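Local coordinates for protein coenzyme A transferase (Yersinia pestis, PDB 3S8D) that probably transfers coenzyme A between acyl-CoA thioesters and acetate or related short carboxylic acids, at residues A53-L58 against K79-T84; Y73-A78 against Y97-T102; V333-T338 against R377-T382; T414-V419 against L436-F441. All coordinates share one frame; numbering follows the deposited sequence.

Interaction 1 (A53-L58 against K79-T84); sequences ALLKAL and KIAGDT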
loop_
_atom_site.group_PDB
_atom_site.type_symbol
_atom_site.label_atom_id
_atom_site.label_comp_id
_atom_site.label_asym_id
_atom_site.label_seq_id
_atom_site.Cartn_x
_atom_site.Cartn_y
_atom_site.Cartn_z
ATOM N N ALA A 53 33.188 -17.216 -2.586
ATOM C CA ALA A 53 34.630 -16.971 -2.668
ATOM C C ALA A 53 34.959 -15.483 -2.529
ATOM O O ALA A 53 35.881 -15.102 -1.806
ATOM C CB ALA A 53 35.204 -17.533 -3.964
ATOM N N LEU A 54 34.197 -14.646 -3.224
ATOM C CA LEU A 54 34.325 -13.203 -3.075
ATOM C C LEU A 54 34.055 -12.771 -1.626
ATOM O O LEU A 54 34.723 -11.873 -1.097
ATOM C CB LEU A 54 33.371 -12.495 -4.038
ATOM C CG LEU A 54 33.868 -12.476 -5.485
ATOM C CD1 LEU A 54 32.774 -12.036 -6.472
ATOM C CD2 LEU A 54 35.125 -11.592 -5.612
ATOM N N LEU A 55 33.085 -13.422 -0.989
ATOM C CA LEU A 55 32.702 -13.079 0.376
ATOM C C LEU A 55 33.739 -13.558 1.383
ATOM O O LEU A 55 34.137 -12.805 2.284
ATOM C CB LEU A 55 31.315 -13.634 0.716
ATOM C CG LEU A 55 30.186 -12.972 -0.081
ATOM C CD1 LEU A 55 28.823 -13.579 0.250
ATOM C CD2 LEU A 55 30.188 -11.459 0.149
ATOM N N LYS A 56 34.169 -14.807 1.233
ATOM C CA LYS A 56 35.243 -15.306 2.070
ATOM C C LYS A 56 36.458 -14.375 1.964
ATOM O O LYS A 56 37.034 -13.977 2.971
ATOM C CB LYS A 56 35.615 -16.737 1.693
ATOM C CG LYS A 56 36.695 -17.330 2.599
ATOM C CD LYS A 56 37.031 -18.781 2.250
ATOM C CE LYS A 56 38.133 -19.324 3.164
ATOM N NZ LYS A 56 38.463 -20.739 2.825
ATOM N N ALA A 57 36.821 -13.997 0.745
ATOM C CA ALA A 57 37.934 -13.067 0.555
ATOM C C ALA A 57 37.724 -11.733 1.274
ATOM O O ALA A 57 38.678 -11.129 1.761
ATOM C CB ALA A 57 38.191 -12.831 -0.929
ATOM N N LEU A 58 36.481 -11.264 1.323
ATOM C CA LEU A 58 36.174 -9.981 1.957
ATOM C C LEU A 58 36.167 -10.103 3.477
ATOM O O LEU A 58 36.682 -9.231 4.187
ATOM C CB LEU A 58 34.814 -9.469 1.488
ATOM C CG LEU A 58 34.316 -8.149 2.072
ATOM C CD1 LEU A 58 35.121 -6.972 1.518
ATOM C CD2 LEU A 58 32.840 -7.993 1.741
ATOM N N LYS A 79 23.384 -18.366 4.662
ATOM C CA LYS A 79 24.575 -18.748 5.413
ATOM C C LYS A 79 25.850 -18.294 4.710
ATOM O O LYS A 79 26.886 -18.119 5.350
ATOM C CB LYS A 79 24.612 -20.261 5.657
ATOM C CG LYS A 79 23.405 -20.794 6.422
ATOM C CD LYS A 79 23.589 -22.259 6.856
ATOM C CE LYS A 79 24.284 -22.378 8.226
ATOM N NZ LYS A 79 23.684 -23.434 9.109
ATOM N N ILE A 80 25.775 -18.091 3.400
ATOM C CA ILE A 80 26.948 -17.662 2.650
ATOM C C ILE A 80 27.503 -16.372 3.254
ATOM O O ILE A 80 28.658 -16.313 3.675
ATOM C CB ILE A 80 26.635 -17.485 1.140
ATOM C CG1 ILE A 80 26.117 -18.807 0.556
ATOM C CG2 ILE A 80 27.865 -16.975 0.372
ATOM C CD1 ILE A 80 25.911 -18.797 -0.957
ATOM N N ALA A 81 26.674 -15.340 3.303
ATOM C CA ALA A 81 27.082 -14.082 3.899
ATOM C C ALA A 81 27.053 -14.230 5.412
ATOM O O ALA A 81 27.842 -13.602 6.122
ATOM C CB ALA A 81 26.163 -12.963 3.456
ATOM N N GLY A 82 26.139 -15.066 5.896
ATOM C CA GLY A 82 26.022 -15.315 7.321
ATOM C C GLY A 82 27.334 -15.790 7.916
ATOM O O GLY A 82 27.796 -15.258 8.930
ATOM N N ASP A 83 27.937 -16.781 7.263
ATOM C CA ASP A 83 29.102 -17.473 7.800
ATOM C C ASP A 83 30.425 -16.805 7.414
ATOM O O ASP A 83 31.499 -17.235 7.850
ATOM C CB ASP A 83 29.089 -18.945 7.384
ATOM C CG ASP A 83 27.855 -19.685 7.896
ATOM O OD1 ASP A 83 27.310 -19.292 8.957
ATOM O OD2 ASP A 83 27.426 -20.662 7.240
ATOM N N THR A 84 30.353 -15.756 6.600
ATOM C CA THR A 84 31.562 -15.018 6.220
ATOM C C THR A 84 31.510 -13.589 6.734
ATOM O O THR A 84 31.657 -13.334 7.921
ATOM C CB THR A 84 31.787 -14.987 4.683
ATOM O OG1 THR A 84 30.637 -14.423 4.031
ATOM C CG2 THR A 84 32.038 -16.401 4.143
#

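Interaction 2 (Y73-A78 against Y97-T102); sequences YYFETA and YSMFVT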
loop_
_atom_site.group_PDB
_atom_site.type_symbol
_atom_site.label_atom_id
_atom_site.label_comp_id
_atom_site.label_asym_id
_atom_site.label_seq_id
_atom_site.Cartn_x
_atom_site.Cartn_y
_atom_site.Cartn_z
ATOM N N TYR A 73 24.458 -3.450 2.090
ATOM C CA TYR A 73 23.003 -3.351 1.954
ATOM C C TYR A 73 22.493 -4.549 1.184
ATOM O O TYR A 73 23.044 -4.892 0.137
ATOM C CB TYR A 73 22.626 -2.106 1.174
ATOM C CG TYR A 73 22.806 -0.804 1.920
ATOM C CD1 TYR A 73 21.748 -0.227 2.613
ATOM C CD2 TYR A 73 24.033 -0.133 1.901
ATOM C CE1 TYR A 73 21.908 0.983 3.283
ATOM C CE2 TYR A 73 24.207 1.076 2.569
ATOM C CZ TYR A 73 23.143 1.627 3.263
ATOM O OH TYR A 73 23.314 2.822 3.935
ATOM N N TYR A 74 21.434 -5.176 1.673
ATOM C CA TYR A 74 20.961 -6.402 1.040
ATOM C C TYR A 74 19.558 -6.771 1.489
ATOM O O TYR A 74 19.059 -6.291 2.521
ATOM C CB TYR A 74 21.902 -7.571 1.373
ATOM C CG TYR A 74 21.933 -7.847 2.850
ATOM C CD1 TYR A 74 21.023 -8.726 3.430
ATOM C CD2 TYR A 74 22.841 -7.186 3.680
ATOM C CE1 TYR A 74 21.029 -8.964 4.800
ATOM C CE2 TYR A 74 22.858 -7.413 5.049
ATOM C CZ TYR A 74 21.950 -8.304 5.604
ATOM O OH TYR A 74 21.967 -8.527 6.958
ATOM N N PHE A 75 18.942 -7.637 0.693
ATOM C CA PHE A 75 17.736 -8.355 1.066
ATOM C C PHE A 75 18.069 -9.854 1.138
ATOM O O PHE A 75 18.883 -10.348 0.339
ATOM C CB PHE A 75 16.700 -8.168 -0.034
ATOM C CG PHE A 75 15.679 -7.119 0.263
ATOM C CD1 PHE A 75 14.505 -7.451 0.931
ATOM C CD2 PHE A 75 15.885 -5.799 -0.130
ATOM C CE1 PHE A 75 13.550 -6.483 1.212
ATOM C CE2 PHE A 75 14.934 -4.820 0.151
ATOM C CZ PHE A 75 13.767 -5.169 0.823
ATOM N N GLU A 76 17.455 -10.577 2.073
ATOM C CA GLU A 76 17.435 -12.039 1.977
ATOM C C GLU A 76 18.818 -12.680 2.081
ATOM O O GLU A 76 19.350 -13.206 1.084
ATOM C CB GLU A 76 16.797 -12.457 0.641
ATOM C CG GLU A 76 16.487 -13.940 0.504
ATOM C CD GLU A 76 15.192 -14.315 1.195
ATOM O OE1 GLU A 76 14.308 -13.430 1.322
ATOM O OE2 GLU A 76 15.054 -15.489 1.608
ATOM N N THR A 77 19.388 -12.656 3.285
ATOM C CA THR A 77 20.719 -13.212 3.503
ATOM C C THR A 77 20.656 -14.714 3.742
ATOM O O THR A 77 19.692 -15.227 4.321
ATOM C CB THR A 77 21.419 -12.542 4.699
ATOM O OG1 THR A 77 22.794 -12.952 4.749
ATOM C CG2 THR A 77 20.729 -12.926 6.004
ATOM N N ALA A 78 21.678 -15.423 3.285
ATOM C CA ALA A 78 21.807 -16.839 3.618
ATOM C C ALA A 78 23.122 -17.093 4.361
ATOM O O ALA A 78 23.887 -16.151 4.640
ATOM C CB ALA A 78 21.721 -17.696 2.369
ATOM N N TYR A 97 23.422 -3.739 6.849
ATOM C CA TYR A 97 22.232 -2.921 6.653
ATOM C C TYR A 97 21.194 -3.795 5.987
ATOM O O TYR A 97 21.057 -3.802 4.758
ATOM C CB TYR A 97 22.557 -1.681 5.820
ATOM C CG TYR A 97 23.175 -0.605 6.672
ATOM C CD1 TYR A 97 24.476 -0.736 7.163
ATOM C CD2 TYR A 97 22.451 0.527 7.025
ATOM C CE1 TYR A 97 25.039 0.250 7.969
ATOM C CE2 TYR A 97 23.005 1.519 7.835
ATOM C CZ TYR A 97 24.297 1.371 8.303
ATOM O OH TYR A 97 24.841 2.350 9.102
ATOM N N SER A 98 20.499 -4.563 6.817
ATOM C CA SER A 98 19.500 -5.515 6.356
ATOM C C SER A 98 18.226 -4.786 6.002
ATOM O O SER A 98 17.692 -4.016 6.794
ATOM C CB SER A 98 19.209 -6.544 7.440
ATOM O OG SER A 98 18.116 -7.347 7.056
HETATM N N MSE A 99 17.730 -5.023 4.805
HETATM C CA MSE A 99 16.516 -4.341 4.397
HETATM C C MSE A 99 15.335 -5.211 4.740
HETATM O O MSE A 99 14.185 -4.887 4.462
HETATM C CB MSE A 99 16.596 -3.956 2.923
HETATM C CG MSE A 99 17.796 -3.044 2.675
HETATM SE SE MSE A 99 18.047 -2.623 0.946
HETATM C CE MSE A 99 16.519 -1.765 0.574
ATOM N N PHE A 100 15.643 -6.313 5.403
ATOM C CA PHE A 100 14.626 -7.217 5.885
ATOM C C PHE A 100 15.277 -8.260 6.773
ATOM O O PHE A 100 16.286 -8.851 6.413
ATOM C CB PHE A 100 13.919 -7.883 4.716
ATOM C CG PHE A 100 12.808 -8.779 5.122
ATOM C CD1 PHE A 100 11.506 -8.306 5.146
ATOM C CD2 PHE A 100 13.057 -10.099 5.486
ATOM C CE1 PHE A 100 10.463 -9.133 5.522
ATOM C CE2 PHE A 100 12.020 -10.937 5.862
ATOM C CZ PHE A 100 10.723 -10.455 5.878
ATOM N N VAL A 101 14.692 -8.494 7.935
ATOM C CA VAL A 101 15.355 -9.314 8.936
ATOM C C VAL A 101 15.112 -10.817 8.746
ATOM O O VAL A 101 13.965 -11.290 8.787
ATOM C CB VAL A 101 14.969 -8.860 10.351
ATOM C CG1 VAL A 101 15.681 -9.710 11.407
ATOM C CG2 VAL A 101 15.297 -7.372 10.521
ATOM N N THR A 102 16.207 -11.547 8.521
ATOM C CA THR A 102 16.195 -13.006 8.433
ATOM C C THR A 102 16.598 -13.608 9.781
ATOM O O THR A 102 16.914 -12.885 10.735
ATOM C CB THR A 102 17.198 -13.529 7.366
ATOM O OG1 THR A 102 17.102 -12.751 6.163
ATOM C CG2 THR A 102 16.954 -15.009 7.048
#

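Interaction 3 (V333-T338 against R377-T382); sequences VSINAT and RSIIAT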
loop_
_atom_site.group_PDB
_atom_site.type_symbol
_atom_site.label_atom_id
_atom_site.label_comp_id
_atom_site.label_asym_id
_atom_site.label_seq_id
_atom_site.Cartn_x
_atom_site.Cartn_y
_atom_site.Cartn_z
ATOM N N VAL A 333 -3.777 -15.293 -9.100
ATOM C CA VAL A 333 -3.942 -15.875 -7.772
ATOM C C VAL A 333 -2.674 -15.744 -6.920
ATOM O O VAL A 333 -1.614 -16.238 -7.279
ATOM C CB VAL A 333 -4.438 -17.324 -7.804
ATOM C CG1 VAL A 333 -4.584 -17.843 -6.380
ATOM C CG2 VAL A 333 -5.789 -17.393 -8.522
ATOM N N SER A 334 -2.799 -15.064 -5.787
ATOM C CA SER A 334 -1.663 -14.862 -4.899
ATOM C C SER A 334 -1.906 -15.658 -3.616
ATOM O O SER A 334 -2.937 -15.476 -2.938
ATOM C CB SER A 334 -1.472 -13.367 -4.601
ATOM O OG SER A 334 -0.771 -13.160 -3.384
ATOM N N ILE A 335 -0.980 -16.562 -3.294
ATOM C CA ILE A 335 -1.171 -17.424 -2.128
ATOM C C ILE A 335 0.020 -17.349 -1.197
ATOM O O ILE A 335 1.134 -17.753 -1.558
ATOM C CB ILE A 335 -1.379 -18.898 -2.528
ATOM C CG1 ILE A 335 -2.664 -19.059 -3.331
ATOM C CG2 ILE A 335 -1.430 -19.788 -1.287
ATOM C CD1 ILE A 335 -2.779 -20.414 -4.014
ATOM N N ASN A 336 -0.227 -16.855 0.011
ATOM C CA ASN A 336 0.844 -16.666 0.982
ATOM C C ASN A 336 0.474 -17.138 2.378
ATOM O O ASN A 336 -0.702 -17.209 2.744
ATOM C CB ASN A 336 1.283 -15.200 1.029
ATOM C CG ASN A 336 1.810 -14.716 -0.305
ATOM O OD1 ASN A 336 2.954 -14.999 -0.675
ATOM N ND2 ASN A 336 0.974 -13.991 -1.045
ATOM N N ALA A 337 1.503 -17.466 3.149
ATOM C CA ALA A 337 1.340 -17.916 4.517
ATOM C C ALA A 337 1.534 -16.722 5.435
ATOM O O ALA A 337 2.211 -15.765 5.055
ATOM C CB ALA A 337 2.358 -19.002 4.827
ATOM N N THR A 338 0.915 -16.773 6.618
ATOM C CA THR A 338 1.235 -15.882 7.730
ATOM C C THR A 338 1.262 -16.688 9.028
ATOM O O THR A 338 0.757 -17.798 9.083
ATOM C CB THR A 338 0.210 -14.723 7.891
ATOM O OG1 THR A 338 -1.124 -15.194 7.634
ATOM C CG2 THR A 338 0.540 -13.575 6.947
ATOM N N ARG A 377 -7.582 -12.979 -6.957
ATOM C CA ARG A 377 -7.727 -13.406 -5.572
ATOM C C ARG A 377 -6.421 -13.404 -4.792
ATOM O O ARG A 377 -5.412 -14.006 -5.185
ATOM C CB ARG A 377 -8.373 -14.781 -5.481
ATOM C CG ARG A 377 -9.840 -14.756 -5.801
ATOM C CD ARG A 377 -10.410 -16.160 -5.780
ATOM N NE ARG A 377 -11.482 -16.311 -6.759
ATOM C CZ ARG A 377 -12.775 -16.245 -6.455
ATOM N NH1 ARG A 377 -13.146 -16.042 -5.199
ATOM N NH2 ARG A 377 -13.701 -16.386 -7.400
ATOM N N SER A 378 -6.465 -12.708 -3.669
ATOM C CA SER A 378 -5.387 -12.748 -2.710
ATOM C C SER A 378 -5.823 -13.718 -1.609
ATOM O O SER A 378 -6.930 -13.595 -1.031
ATOM C CB SER A 378 -5.129 -11.351 -2.147
ATOM O OG SER A 378 -4.329 -11.418 -0.978
ATOM N N ILE A 379 -4.976 -14.710 -1.363
ATOM C CA ILE A 379 -5.258 -15.702 -0.335
ATOM C C ILE A 379 -4.125 -15.733 0.687
ATOM O O ILE A 379 -2.970 -15.986 0.341
ATOM C CB ILE A 379 -5.452 -17.107 -0.941
ATOM C CG1 ILE A 379 -6.544 -17.070 -2.018
ATOM C CG2 ILE A 379 -5.786 -18.117 0.149
ATOM C CD1 ILE A 379 -6.476 -18.217 -3.041
ATOM N N ILE A 380 -4.470 -15.438 1.938
ATOM C CA ILE A 380 -3.534 -15.572 3.036
ATOM C C ILE A 380 -3.986 -16.797 3.822
ATOM O O ILE A 380 -5.142 -16.883 4.258
ATOM C CB ILE A 380 -3.526 -14.341 3.947
ATOM C CG1 ILE A 380 -3.449 -13.056 3.118
ATOM C CG2 ILE A 380 -2.352 -14.416 4.892
ATOM C CD1 ILE A 380 -2.181 -12.941 2.315
ATOM N N ALA A 381 -3.086 -17.758 3.978
ATOM C CA ALA A 381 -3.457 -19.057 4.534
ATOM C C ALA A 381 -2.680 -19.348 5.807
ATOM O O ALA A 381 -1.529 -18.907 5.963
ATOM C CB ALA A 381 -3.221 -20.146 3.507
ATOM N N THR A 382 -3.311 -20.077 6.723
ATOM C CA THR A 382 -2.606 -20.534 7.912
ATOM C C THR A 382 -3.352 -21.644 8.648
ATOM O O THR A 382 -4.585 -21.728 8.576
ATOM C CB THR A 382 -2.328 -19.377 8.880
ATOM O OG1 THR A 382 -1.356 -19.790 9.857
ATOM C CG2 THR A 382 -3.633 -18.936 9.561
HETATM O O HOH W 1 -1.929 -13.513 -0.725
#

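Interaction 4 (T414-V419 against L436-F441); sequences TEFGAV and LAHPDF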
loop_
_atom_site.group_PDB
_atom_site.type_symbol
_atom_site.label_atom_id
_atom_site.label_comp_id
_atom_site.label_asym_id
_atom_site.label_seq_id
_atom_site.Cartn_x
_atom_site.Cartn_y
_atom_site.Cartn_z
ATOM N N THR A 414 -8.014 -21.114 6.701
ATOM C CA THR A 414 -7.461 -22.087 7.639
ATOM C C THR A 414 -8.077 -23.418 7.253
ATOM O O THR A 414 -8.985 -23.460 6.412
ATOM C CB THR A 414 -7.877 -21.810 9.098
ATOM O OG1 THR A 414 -9.300 -21.950 9.213
ATOM C CG2 THR A 414 -7.453 -20.420 9.544
ATOM N N GLU A 415 -7.615 -24.501 7.877
ATOM C CA GLU A 415 -8.216 -25.811 7.648
ATOM C C GLU A 415 -9.743 -25.792 7.875
ATOM O O GLU A 415 -10.444 -26.694 7.411
ATOM C CB GLU A 415 -7.548 -26.886 8.519
ATOM C CG GLU A 415 -7.829 -26.756 10.023
ATOM C CD GLU A 415 -7.012 -25.646 10.708
ATOM O OE1 GLU A 415 -6.387 -24.805 10.013
ATOM O OE2 GLU A 415 -6.988 -25.615 11.959
ATOM N N PHE A 416 -10.259 -24.763 8.560
ATOM C CA PHE A 416 -11.708 -24.661 8.790
ATOM C C PHE A 416 -12.457 -23.854 7.741
ATOM O O PHE A 416 -13.676 -23.686 7.844
ATOM C CB PHE A 416 -12.024 -24.166 10.207
ATOM C CG PHE A 416 -11.519 -25.090 11.270
ATOM C CD1 PHE A 416 -12.252 -26.222 11.638
ATOM C CD2 PHE A 416 -10.277 -24.874 11.858
ATOM C CE1 PHE A 416 -11.760 -27.114 12.611
ATOM C CE2 PHE A 416 -9.775 -25.755 12.830
ATOM C CZ PHE A 416 -10.517 -26.870 13.206
ATOM N N GLY A 417 -11.734 -23.367 6.729
ATOM C CA GLY A 417 -12.371 -22.708 5.602
ATOM C C GLY A 417 -11.762 -21.384 5.154
ATOM O O GLY A 417 -10.655 -20.985 5.581
ATOM N N ALA A 418 -12.503 -20.704 4.279
ATOM C CA ALA A 418 -12.044 -19.490 3.614
ATOM C C ALA A 418 -13.093 -18.405 3.785
ATOM O O ALA A 418 -14.298 -18.686 3.774
ATOM C CB ALA A 418 -11.812 -19.763 2.135
ATOM N N VAL A 419 -12.654 -17.164 3.947
ATOM C CA VAL A 419 -13.602 -16.065 3.940
ATOM C C VAL A 419 -13.005 -14.848 3.260
ATOM O O VAL A 419 -11.812 -14.538 3.421
ATOM C CB VAL A 419 -14.127 -15.727 5.375
ATOM C CG1 VAL A 419 -12.978 -15.375 6.306
ATOM C CG2 VAL A 419 -15.170 -14.612 5.325
ATOM N N LEU A 436 -13.279 -19.516 11.781
ATOM C CA LEU A 436 -12.112 -20.136 11.151
ATOM C C LEU A 436 -11.061 -20.516 12.192
ATOM O O LEU A 436 -10.039 -21.148 11.875
ATOM C CB LEU A 436 -11.495 -19.219 10.091
ATOM C CG LEU A 436 -12.296 -18.962 8.813
ATOM C CD1 LEU A 436 -11.421 -18.253 7.773
ATOM C CD2 LEU A 436 -12.875 -20.252 8.234
ATOM N N ALA A 437 -11.326 -20.134 13.438
ATOM C CA ALA A 437 -10.461 -20.500 14.554
ATOM C C ALA A 437 -10.716 -21.954 14.973
ATOM O O ALA A 437 -11.754 -22.556 14.632
ATOM C CB ALA A 437 -10.674 -19.558 15.722
ATOM N N HIS A 438 -9.769 -22.531 15.704
ATOM C CA HIS A 438 -9.993 -23.863 16.236
ATOM C C HIS A 438 -11.124 -23.742 17.252
ATOM O O HIS A 438 -11.118 -22.811 18.064
ATOM C CB HIS A 438 -8.720 -24.406 16.887
ATOM C CG HIS A 438 -8.736 -25.888 17.107
ATOM N ND1 HIS A 438 -8.719 -26.456 18.364
ATOM C CD2 HIS A 438 -8.766 -26.920 16.229
ATOM C CE1 HIS A 438 -8.737 -27.773 18.250
ATOM N NE2 HIS A 438 -8.766 -28.080 16.965
ATOM N N PRO A 439 -12.113 -24.663 17.191
ATOM C CA PRO A 439 -13.256 -24.589 18.112
ATOM C C PRO A 439 -12.808 -24.479 19.572
ATOM O O PRO A 439 -13.486 -23.814 20.372
ATOM C CB PRO A 439 -13.995 -25.908 17.863
ATOM C CG PRO A 439 -13.685 -26.236 16.410
ATOM C CD PRO A 439 -12.240 -25.777 16.231
ATOM N N ASP A 440 -11.681 -25.111 19.903
ATOM C CA ASP A 440 -11.084 -24.978 21.232
ATOM C C ASP A 440 -10.909 -23.514 21.669
ATOM O O ASP A 440 -10.930 -23.212 22.866
ATOM C CB ASP A 440 -9.732 -25.695 21.306
ATOM C CG ASP A 440 -9.860 -27.216 21.255
ATOM O OD1 ASP A 440 -11.003 -27.731 21.333
ATOM O OD2 ASP A 440 -8.807 -27.893 21.138
ATOM N N PHE A 441 -10.746 -22.608 20.704
ATOM C CA PHE A 441 -10.463 -21.208 21.023
ATOM C C PHE A 441 -11.603 -20.248 20.693
ATOM O O PHE A 441 -11.567 -19.077 21.082
ATOM C CB PHE A 441 -9.168 -20.760 20.347
ATOM C CG PHE A 441 -7.961 -21.514 20.817
ATOM C CD1 PHE A 441 -7.258 -21.096 21.939
ATOM C CD2 PHE A 441 -7.540 -22.656 20.154
ATOM C CE1 PHE A 441 -6.147 -21.797 22.385
ATOM C CE2 PHE A 441 -6.428 -23.361 20.595
ATOM C CZ PHE A 441 -5.733 -22.932 21.709
#

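Interaction 1 (A53-L58 against K79-T84)
Leu-55 reaches out of helix 52-63 and meets Ile-80 with its side chain lying at about a right angle to that of the isoleucine. The touching atoms are methyls: CD1 of Leu-55 comes to 3.5 Å from CG2 of Ile-80. The same Leu-55 CD1 also rests on Ala-81, 4.2 Å from its CB, whose small methyl meets the leucine without intruding. Nearer the backbone, the CB of Leu-55 lies 3.5 Å from OG1 of Thr-84. That hydroxyl, set between its own backbone N and carbonyl carbon (chi1 57°), does not bond across the contact; OG1 of Thr-84 turns back to donate to O of Ile-80 at 2.8 Å, so a polar group is satisfied inside its own turn and can border leucine carbons. The threonine methyl, CG2 of Thr-84, is left to lie against the first helix, 3.9 Å from N of Lys-56. Lysine suits that border position, since its fully extended chain carries the ammonium away from residues 79-84. Helix 52-63 links the neighbouring parallel strands 41-44 and 70-74, and helix 79-82 follows 70-74 in a beta-alpha-beta unit, so the contact packs two helices against the N-terminal parallel sheet. Strand 41-44 supplies the floor: its Met-44 touches both Leu-55 and Ala-81. Leu-54 packs instead on strand 175-180 and helix 29-32, while Glu-50, in the loop before helix 52-63, accepts a hydrogen bond from the backbone N of Ala-81.

Interaction 2 (Y73-A78 against Y97-T102)
Tyr-73 and Tyr-97 project together from one face of the sheet, with the CB of Tyr-97 forming a bump over the Tyr-73 ring. CB of Tyr-97 lies 3.9 Å from the centroid of the Tyr-73 ring, a CH-pi contact; the two rings themselves meet obliquely, their planes at 36°. On the other face a large residue meets a small one: the broad Tyr-74 ring lies with one face over CA of Ser-98, which is 4.1 Å from the ring centroid. Tyr-74 reaches this place because its CG sits between the backbone N and carbonyl carbon (chi1 62°), which folds the ring across the neighbouring strand; its OH is then held by Glu-105. Strands 70-74 and 94-98 are neighbours in the parallel sheet and belong to a beta-alpha-beta unit with helix 79-82. The backbone N of Met-99, a selenomethionine, donates to O of Tyr-74 at 2.9 Å, whereas the bond from Tyr-74 N to Tyr-97 O is weak. Beyond the strands, Phe-75 lays one ring face over the CB of Met-99, with CE2 of Phe-75 3.3 Å from it, and the bent selenomethionine chain brings SE obliquely beside the ring. Phe-100 adds its CB near CE1 of Phe-75, while its own ring leads away. Ser-98 OG accepts from N of Phe-100 in an ST turn, bending the chain there. At the far end the methyl CG2 of Thr-77 fits against OG1 of Thr-102, 3.6 Å away, beside the coenzyme A site to which Glu-76, Ala-103 and Arg-106 belong.

Interaction 3 (V333-T338 against R377-T382)
Ile-379 sets its CD1 between Val-333 and Ile-335, 3.9 Å from CG1 of each, in the tightly packed part of this contact. Ile-335 extends beside it from the same face. Branched side chains suit these extended positions, and Ile-228 of helix 219-229 closes over both isoleucines. Below the side chains the parallel strands pair in unbroken register from Val-333 with Arg-377 to Ala-337 with Ala-381. Ser-334 N donates to Arg-377 O at 2.9 Å in an almost straight bond of 176°. These are neighbouring strands in the parallel part of the mixed sheet, in the C-terminal family region, with helix 364-372 across the other face. That face is more polar: one water accepts from ND2 of Asn-336 at 3.0 Å and donates to O of Ile-379, with Ser-378 OG also hydrogen-bonded to it. Gln-239 on strand 237-240 holds Ser-334 OG and Asn-336 OD1, whereas buried Thr-338 OG1 has no polar partner. At the C-terminal end the backbone ladder weakens, with a weak 3.3 Å bond from Thr-338 N to Ala-381 O, though OG1 of Thr-338 still packs against CG2 of Ile-380. Ala-337 is exposed, and Arg-377 sends its guanidinium away from strand 333-337. Asn-336 lies beside Gln-363 and Thr-382 beside Arg-393, both residues that bind coenzyme A.

Interaction 4 (T414-V419 against L436-F441)
Leu-436 inserts beneath the turn at Gly-417 and against Val-419, and its side chain can be followed outward atom by atom. CB of Leu-436 lies 3.6 Å from OG1 of Thr-414. CG, set opposite the carbonyl carbon (chi1 -69°), carries the fork toward strand 417-420. CD1 of Leu-436 reaches CG1 of Val-419 at 3.6 Å, hydrocarbon against hydrocarbon, while CD2 of Leu-436 presses on the backbone, 3.5 Å from C of Gly-417. Gly-417, with its positive phi and no side chain, lets CD2 of Leu-436 lie directly on the backbone. Thr-414 to Gly-417 form a type I beta turn, the hairpin connection by which the last, antiparallel strand joins the mixed sheet. The turn is tied to the incoming chain by Thr-414, whose OG1 donates to O of Leu-436 at 2.9 Å, in the carbonyl plane and on a lone pair. From the tip of the turn Phe-416 reaches across the residues leading into helix 439-452. Its ring has O of Ala-437 over one face and CD2 of His-438 at its edge, 3.5 Å from CZ of Phe-416; neither ring lies over the other, and their planes stand at 62°. CZ of Phe-416 also touches CD of Pro-439 at 3.6 Å. Arg-442 adds a cation-pi contact to the Phe-416 ring and bonds the carbonyl O of Ala-437, while Ser-384 touches both Phe-416 and His-438.

The four contacts fall into two pairs, one in each family region of the chain. Interactions 1 and 2 share the N-terminal region; their centres are 14 Å apart and their segments alternate along the sequence, strand 70-74 of interaction 2 running on into helix 79-82 of interaction 1. Interactions 3 and 4, 15 Å apart between centres, follow in series and reach the same mixed sheet, touching where Thr-382 O meets Thr-414 CG2 at 3.3 Å. Interactions 2 and 3 come within about 10 Å between nearest atoms. Interaction 2 holds a coenzyme A-binding residue and interaction 3 lies beside two, whereas interactions 1 and 4, about 44 Å apart between centres, lie farther out.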